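Biliverdin reductase (Synechocystis sp., PDB 5B3V) probably reduces the linear tetrapyrrole biliverdin with NADPH as hydride donor, as a Rossmann-fold oxidoreductase of the Gfo/Idh/MocA family. Local coordinates at residues Val130-Leu135 with Arg188-Thr193; Glu104-Leu109 with Pro181-Leu186. One frame throughout, in Å; residues are numbered along the deposited sequence.

Interaction 1. Residues Val130-Leu135 with Arg188-Thr193; sequences VEHIEL and RISRFT. With BLA (biliverdine IX alpha), chain G.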
# COMPACT_ATOMS: atom_id res chain seq x y z
N VAL A 130 -7.74 -3.40 3.61
CA VAL A 130 -6.42 -2.85 3.32
C VAL A 130 -6.58 -1.75 2.29
O VAL A 130 -7.18 -1.96 1.23
CB VAL A 130 -5.44 -3.93 2.83
CG1 VAL A 130 -4.09 -3.30 2.51
CG2 VAL A 130 -5.28 -5.01 3.88
N GLU A 131 -6.06 -0.57 2.60
CA GLU A 131 -6.11 0.55 1.67
C GLU A 131 -5.14 0.31 0.51
O GLU A 131 -4.03 -0.19 0.70
CB GLU A 131 -5.77 1.85 2.40
CG GLU A 131 -5.21 2.98 1.54
CD GLU A 131 -3.72 2.84 1.28
OE1 GLU A 131 -2.98 2.56 2.24
OE2 GLU A 131 -3.31 3.00 0.12
N HIS A 132 -5.58 0.68 -0.70
CA HIS A 132 -4.75 0.57 -1.91
C HIS A 132 -5.04 1.79 -2.78
O HIS A 132 -5.82 1.73 -3.74
CB HIS A 132 -5.01 -0.73 -2.66
CG HIS A 132 -4.37 -1.92 -2.01
ND1 HIS A 132 -3.10 -2.35 -2.33
CD2 HIS A 132 -4.84 -2.78 -1.08
CE1 HIS A 132 -2.81 -3.42 -1.61
NE2 HIS A 132 -3.84 -3.70 -0.84
N ILE A 133 -4.40 2.92 -2.45
CA ILE A 133 -4.62 4.17 -3.17
C ILE A 133 -3.99 4.18 -4.55
O ILE A 133 -4.34 5.05 -5.36
CB ILE A 133 -4.11 5.37 -2.36
CG1 ILE A 133 -2.62 5.21 -2.02
CG2 ILE A 133 -4.94 5.57 -1.10
CD1 ILE A 133 -2.04 6.39 -1.26
N GLU A 134 -3.08 3.25 -4.85
CA GLU A 134 -2.57 3.15 -6.22
C GLU A 134 -3.65 2.72 -7.19
O GLU A 134 -3.52 2.97 -8.40
CB GLU A 134 -1.39 2.17 -6.29
CG GLU A 134 -1.77 0.70 -6.28
CD GLU A 134 -2.05 0.17 -4.89
OE1 GLU A 134 -2.20 0.98 -3.95
OE2 GLU A 134 -2.11 -1.07 -4.72
N LEU A 135 -4.71 2.07 -6.71
CA LEU A 135 -5.81 1.66 -7.57
C LEU A 135 -6.84 2.76 -7.77
O LEU A 135 -7.76 2.59 -8.58
CB LEU A 135 -6.51 0.42 -7.01
CG LEU A 135 -5.70 -0.87 -6.94
CD1 LEU A 135 -6.60 -2.03 -6.54
CD2 LEU A 135 -5.01 -1.16 -8.27
N ARG A 188 3.34 -1.84 -6.23
CA ARG A 188 3.96 -2.18 -7.51
C ARG A 188 3.35 -3.46 -8.08
O ARG A 188 2.90 -3.49 -9.23
CB ARG A 188 5.47 -2.34 -7.35
CG ARG A 188 6.15 -1.25 -6.54
CD ARG A 188 5.88 0.13 -7.10
NE ARG A 188 6.61 1.15 -6.35
CZ ARG A 188 6.20 1.66 -5.19
NH1 ARG A 188 5.07 1.23 -4.65
NH2 ARG A 188 6.92 2.58 -4.58
N ILE A 189 3.33 -4.53 -7.28
CA ILE A 189 2.77 -5.80 -7.74
C ILE A 189 1.26 -5.70 -7.86
O ILE A 189 0.67 -6.15 -8.86
CB ILE A 189 3.19 -6.93 -6.78
CG1 ILE A 189 4.70 -7.19 -6.90
CG2 ILE A 189 2.40 -8.19 -7.06
CD1 ILE A 189 5.23 -8.08 -5.81
N SER A 190 0.61 -5.10 -6.86
CA SER A 190 -0.85 -4.95 -6.81
C SER A 190 -1.43 -4.45 -8.12
O SER A 190 -2.47 -4.95 -8.58
CB SER A 190 -1.23 -3.99 -5.68
OG SER A 190 -2.48 -3.38 -5.93
N ARG A 191 -0.77 -3.46 -8.72
CA ARG A 191 -1.19 -2.94 -10.02
C ARG A 191 -1.31 -4.06 -11.05
O ARG A 191 -2.32 -4.16 -11.76
CB ARG A 191 -0.21 -1.89 -10.52
CG ARG A 191 -0.25 -0.55 -9.82
CD ARG A 191 0.79 0.37 -10.43
NE ARG A 191 0.49 1.78 -10.23
CZ ARG A 191 0.87 2.48 -9.16
NH1 ARG A 191 1.57 1.89 -8.20
NH2 ARG A 191 0.55 3.76 -9.06
N PHE A 192 -0.29 -4.91 -11.15
CA PHE A 192 -0.28 -5.95 -12.17
C PHE A 192 -1.35 -7.00 -11.90
O PHE A 192 -2.05 -7.43 -12.82
CB PHE A 192 1.10 -6.60 -12.25
CG PHE A 192 2.13 -5.73 -12.91
CD1 PHE A 192 2.24 -5.71 -14.29
CD2 PHE A 192 2.99 -4.94 -12.16
CE1 PHE A 192 3.19 -4.91 -14.91
CE2 PHE A 192 3.94 -4.14 -12.77
CZ PHE A 192 4.04 -4.13 -14.15
N THR A 193 -1.49 -7.43 -10.64
CA THR A 193 -2.50 -8.43 -10.32
C THR A 193 -3.91 -7.89 -10.51
O THR A 193 -4.83 -8.65 -10.82
CB THR A 193 -2.31 -8.94 -8.90
OG1 THR A 193 -2.20 -7.83 -8.00
CG2 THR A 193 -1.05 -9.79 -8.80
CHA BLA G . 3.08 5.37 -1.36
NA BLA G . 4.48 6.81 0.26
C1A BLA G . 3.97 5.62 -0.12
C2A BLA G . 4.40 4.69 0.74
C3A BLA G . 5.13 5.29 1.66
C4A BLA G . 5.19 6.59 1.37
CMA BLA G . 5.81 4.62 2.86
CAA BLA G . 4.07 3.18 0.74
CBA BLA G . 5.22 2.24 0.31
CGA BLA G . 5.67 2.46 -1.14
O1A BLA G . 4.84 2.21 -2.04
O2A BLA G . 6.86 2.82 -1.32
CHB BLA G . 5.98 7.61 2.21
NB BLA G . 5.88 9.39 0.34
C1B BLA G . 6.31 8.95 1.52
C2B BLA G . 7.10 9.87 2.06
C3B BLA G . 7.17 10.90 1.22
C4B BLA G . 6.42 10.60 0.15
CMB BLA G . 7.80 9.77 3.41
OB BLA G . 6.16 11.31 -0.98
CAB BLA G . 7.89 12.00 1.47
CBB BLA G . 7.88 13.12 0.43
NC BLA G . 2.95 10.29 0.14
C1C BLA G . 3.46 11.25 0.91
C2C BLA G . 3.24 12.44 0.35
C3C BLA G . 2.57 12.23 -0.80
C4C BLA G . 2.41 10.91 -0.91
CMC BLA G . 3.73 13.74 1.01
OC BLA G . 4.10 10.97 2.07
CAC BLA G . 2.10 13.06 -1.74
CBC BLA G . 2.26 14.58 -1.62
CHD BLA G . 1.68 10.25 -2.09
ND BLA G . 2.60 7.90 -1.46
C1D BLA G . 1.83 8.72 -2.19
C2D BLA G . 1.18 7.99 -3.08
C3D BLA G . 1.51 6.72 -2.91
C4D BLA G . 2.40 6.65 -1.91
CMD BLA G . 0.20 8.53 -4.12
CAD BLA G . 0.93 5.61 -3.80
CBD BLA G . 2.01 5.19 -4.78
CGD BLA G . 1.54 4.15 -5.79
O1D BLA G . 0.57 4.48 -6.50
O2D BLA G . 2.22 3.10 -5.90
O HOH W 1 -2.35 4.60 -9.92

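Interaction 2. Residues Glu104-Leu109 with Pro181-Leu186; sequences EYPLAL and PLVAAL. With NAP (NADP nicotinamide-adenine-dinucleotide phosphate), chain E.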
# COMPACT_ATOMS: atom_id res chain seq x y z
N GLU A 104 -3.34 0.55 6.26
CA GLU A 104 -2.53 0.95 5.12
C GLU A 104 -1.65 -0.23 4.73
O GLU A 104 -1.14 -0.94 5.60
CB GLU A 104 -1.67 2.16 5.49
CG GLU A 104 -2.23 3.51 5.05
CD GLU A 104 -3.58 3.82 5.66
OE1 GLU A 104 -3.63 4.16 6.86
OE2 GLU A 104 -4.59 3.74 4.93
N TYR A 105 -1.49 -0.46 3.43
CA TYR A 105 -0.74 -1.63 2.98
C TYR A 105 0.72 -1.55 3.45
O TYR A 105 1.25 -0.46 3.61
CB TYR A 105 -0.83 -1.79 1.45
CG TYR A 105 -0.12 -0.75 0.61
CD1 TYR A 105 1.26 -0.73 0.49
CD2 TYR A 105 -0.85 0.19 -0.12
CE1 TYR A 105 1.90 0.21 -0.29
CE2 TYR A 105 -0.22 1.13 -0.91
CZ TYR A 105 1.15 1.14 -0.98
OH TYR A 105 1.78 2.08 -1.77
N PRO A 106 1.36 -2.71 3.66
CA PRO A 106 0.86 -4.07 3.47
C PRO A 106 -0.04 -4.56 4.60
O PRO A 106 0.05 -4.05 5.72
CB PRO A 106 2.14 -4.90 3.40
CG PRO A 106 3.06 -4.19 4.32
CD PRO A 106 2.76 -2.72 4.13
N LEU A 107 -0.90 -5.53 4.28
CA LEU A 107 -1.68 -6.23 5.30
C LEU A 107 -0.77 -6.75 6.41
O LEU A 107 -0.96 -6.44 7.59
CB LEU A 107 -2.46 -7.37 4.64
CG LEU A 107 -3.15 -8.43 5.50
CD1 LEU A 107 -4.12 -7.79 6.47
CD2 LEU A 107 -3.86 -9.44 4.61
N ALA A 108 0.24 -7.53 6.03
CA ALA A 108 1.25 -8.01 6.96
C ALA A 108 2.56 -8.15 6.19
O ALA A 108 2.61 -7.91 4.98
CB ALA A 108 0.82 -9.33 7.61
N LEU A 109 3.61 -8.53 6.90
CA LEU A 109 4.92 -8.71 6.27
C LEU A 109 5.14 -10.11 5.74
O LEU A 109 6.15 -10.34 5.05
CB LEU A 109 6.04 -8.35 7.26
CG LEU A 109 6.23 -6.86 7.52
CD1 LEU A 109 7.39 -6.63 8.47
CD2 LEU A 109 6.45 -6.12 6.21
N PRO A 181 11.36 -5.22 0.67
CA PRO A 181 10.91 -4.00 -0.03
C PRO A 181 9.71 -4.20 -0.93
O PRO A 181 8.86 -3.30 -1.01
CB PRO A 181 12.16 -3.59 -0.83
CG PRO A 181 13.30 -4.13 -0.02
CD PRO A 181 12.81 -5.43 0.54
N LEU A 182 9.60 -5.34 -1.62
CA LEU A 182 8.43 -5.56 -2.47
C LEU A 182 7.20 -5.95 -1.67
O LEU A 182 6.08 -5.81 -2.18
CB LEU A 182 8.73 -6.63 -3.52
CG LEU A 182 9.82 -6.28 -4.53
CD1 LEU A 182 9.98 -7.37 -5.58
CD2 LEU A 182 9.52 -4.94 -5.20
N VAL A 183 7.37 -6.44 -0.44
CA VAL A 183 6.22 -6.59 0.46
C VAL A 183 5.75 -5.23 0.94
O VAL A 183 4.55 -4.95 1.00
CB VAL A 183 6.59 -7.51 1.63
CG1 VAL A 183 5.54 -7.42 2.74
CG2 VAL A 183 6.74 -8.95 1.15
N ALA A 184 6.70 -4.35 1.28
CA ALA A 184 6.36 -3.02 1.77
C ALA A 184 5.82 -2.14 0.65
O ALA A 184 4.84 -1.42 0.84
CB ALA A 184 7.58 -2.38 2.43
N ALA A 185 6.45 -2.20 -0.53
CA ALA A 185 5.96 -1.46 -1.70
C ALA A 185 5.01 -2.33 -2.52
O ALA A 185 5.17 -2.55 -3.72
CB ALA A 185 7.13 -0.97 -2.54
N LEU A 186 3.98 -2.82 -1.82
CA LEU A 186 3.02 -3.76 -2.39
C LEU A 186 2.29 -3.20 -3.60
O LEU A 186 1.82 -3.97 -4.44
CB LEU A 186 2.02 -4.16 -1.30
CG LEU A 186 1.26 -5.48 -1.41
CD1 LEU A 186 2.14 -6.60 -0.88
CD2 LEU A 186 -0.04 -5.42 -0.63
PA NAP E . 5.38 7.99 8.36
O1A NAP E . 4.89 9.32 7.91
O2A NAP E . 6.81 7.81 8.63
O5B NAP E . 4.57 7.62 9.70
C5B NAP E . 4.86 6.55 10.60
C4B NAP E . 4.31 6.80 12.03
O4B NAP E . 5.54 6.03 12.29
C3B NAP E . 4.66 7.81 13.17
O3B NAP E . 3.85 7.56 14.32
C2B NAP E . 6.08 7.36 13.34
O2B NAP E . 6.82 7.87 14.49
C1B NAP E . 5.65 5.92 13.68
N9A NAP E . 6.87 5.14 13.93
C8A NAP E . 8.05 5.38 13.36
N7A NAP E . 8.91 4.50 13.86
C5A NAP E . 8.27 3.74 14.76
C6A NAP E . 8.70 2.73 15.52
N6A NAP E . 9.99 2.41 15.38
N1A NAP E . 7.89 2.09 16.37
C2A NAP E . 6.56 2.49 16.45
N3A NAP E . 6.13 3.55 15.64
C4A NAP E . 7.01 4.17 14.82
O3 NAP E . 4.98 6.90 7.22
PN NAP E . 3.64 6.73 6.34
O1N NAP E . 4.01 6.86 4.91
O2N NAP E . 2.59 7.60 6.91
O5D NAP E . 3.22 5.20 6.61
C5D NAP E . 2.24 4.61 7.46
C4D NAP E . 2.06 3.13 7.00
O4D NAP E . 1.75 3.88 5.74
C3D NAP E . 2.91 2.12 6.18
O3D NAP E . 2.17 0.91 6.01
C2D NAP E . 2.98 2.86 4.90
O2D NAP E . 3.55 2.03 3.88
C1D NAP E . 1.50 2.91 4.73
N1N NAP E . 1.19 3.62 3.47
C2N NAP E . 1.57 4.96 3.35
C3N NAP E . 1.29 5.65 2.18
C7N NAP E . 1.66 6.98 2.06
O7N NAP E . 2.33 7.54 2.93
N7N NAP E . 1.26 7.57 0.95
C4N NAP E . 0.60 5.04 1.14
C5N NAP E . 0.22 3.71 1.26
C6N NAP E . 0.50 3.00 2.42
P2B NAP E . 7.31 9.37 14.77
O1X NAP E . 8.65 9.13 15.32
O2X NAP E . 7.26 10.03 13.46
O3X NAP E . 6.31 9.87 15.74

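Interaction 1. Residues Val130-Leu135 with Arg188-Thr193
Ser190 OG donates a hydrogen bond to Glu134 OE2 over 2.6 Å, reaching the anti lone pair, while His132 ND1 of the same turn donates its N-H to the syn lone pair of that oxygen (ND1 to OE2 2.9 Å). One carboxylate oxygen thus serves two donors. The acceptor lies nearly in the imidazole plane, and Ser311 holds NE2, which fixes the ring's rotation. Glu134 gets its carboxylate there because CG stands between the backbone N and the carbonyl carbon (chi1 78°) and the chain bends at chi2. In this enzyme of the Gfo/Idh/MocA family the contact joins the turn after the last Rossmann strand, 128-131, to helix 186-196 of the C-terminal domain, beside the bound biliverdin. Arg191, straight from CG to NE, lays one guanidinium face over Glu134 CB (NH1 to CB 3.5 Å) and turns its edge to a propionate: NH1 meets BLA O2D at 2.7 Å, almost linearly, and NH2 meets BLA O1D at 2.7 Å. Arginine suits this place because its paired N-H groups match a carboxylate. Arg188 NH1 hydrogen-bonds to BLA O1A, on the other propionate, at 2.8 Å. Exchanging Glu134 for an alanine would probably leave Ser190 OG and His132 ND1 without their shared acceptor.

Interaction 2. Residues Glu104-Leu109 with Pro181-Leu186
Tyr105 runs alongside the end of helix 181-184, its ring sliding past Leu186 in the opposite direction. Its CB is directed toward that segment, and chi1 of 68° sets CG between the backbone N and the carbonyl carbon. From there CD1 packs on Leu186 CB at 3.9 Å, and CE1 turns the ring edge to the carbonyl oxygen, Ala184 O, at 3.5 Å. On the other branch CD2 and CE2 lie under the nicotinamide of NADP, CE2 coming to 3.4 Å from NAP C5N; the ring of His132 approaches from the opposite side. CZ continues under C5N, and OH at the tip hydrogen-bonds to Ser187 OG and to a propionate oxygen of biliverdin. A tyrosine suits this place, being flat enough for the cofactor yet polar at its end. Glu-Tyr-Pro at 104-106, with a cis peptide before Pro106, probably corresponds to the Glu-Lys-Pro motif of many Gfo/Idh/MocA enzymes, tyrosine standing where they carry lysine. The compact Pro106 sets CB 3.4 Å from Val183 O. Further along, Leu109 crosses Val183 at about a right angle, CD2 against CG1 at 3.8 Å; with CG1 anti to its backbone N, Val183 points this methyl also at Ala108 O, 3.7 Å away.

From the N terminus the chain lays down the first five strands of the Rossmann sheet and leaves the fifth, 100-104, into residues 104-109, the first half of interaction 2. Helix 111-124 then leads to the sixth, 128-131, whose end opens residues 130-135, the first half of interaction 1. After passing into the C-terminal domain through strand 153-163, the chain reaches residues 181-186, closing interaction 2 over 71 intervening residues, and almost at once 188-193, closing interaction 1 over 52. The segments alternate, so the two loops cross rather than nest. Both tie the loops following neighbouring parallel strands to consecutive helices, 181-184 and 186-196, and they touch directly: His132 CE1 packs against Leu186 CD2 at 3.5 Å.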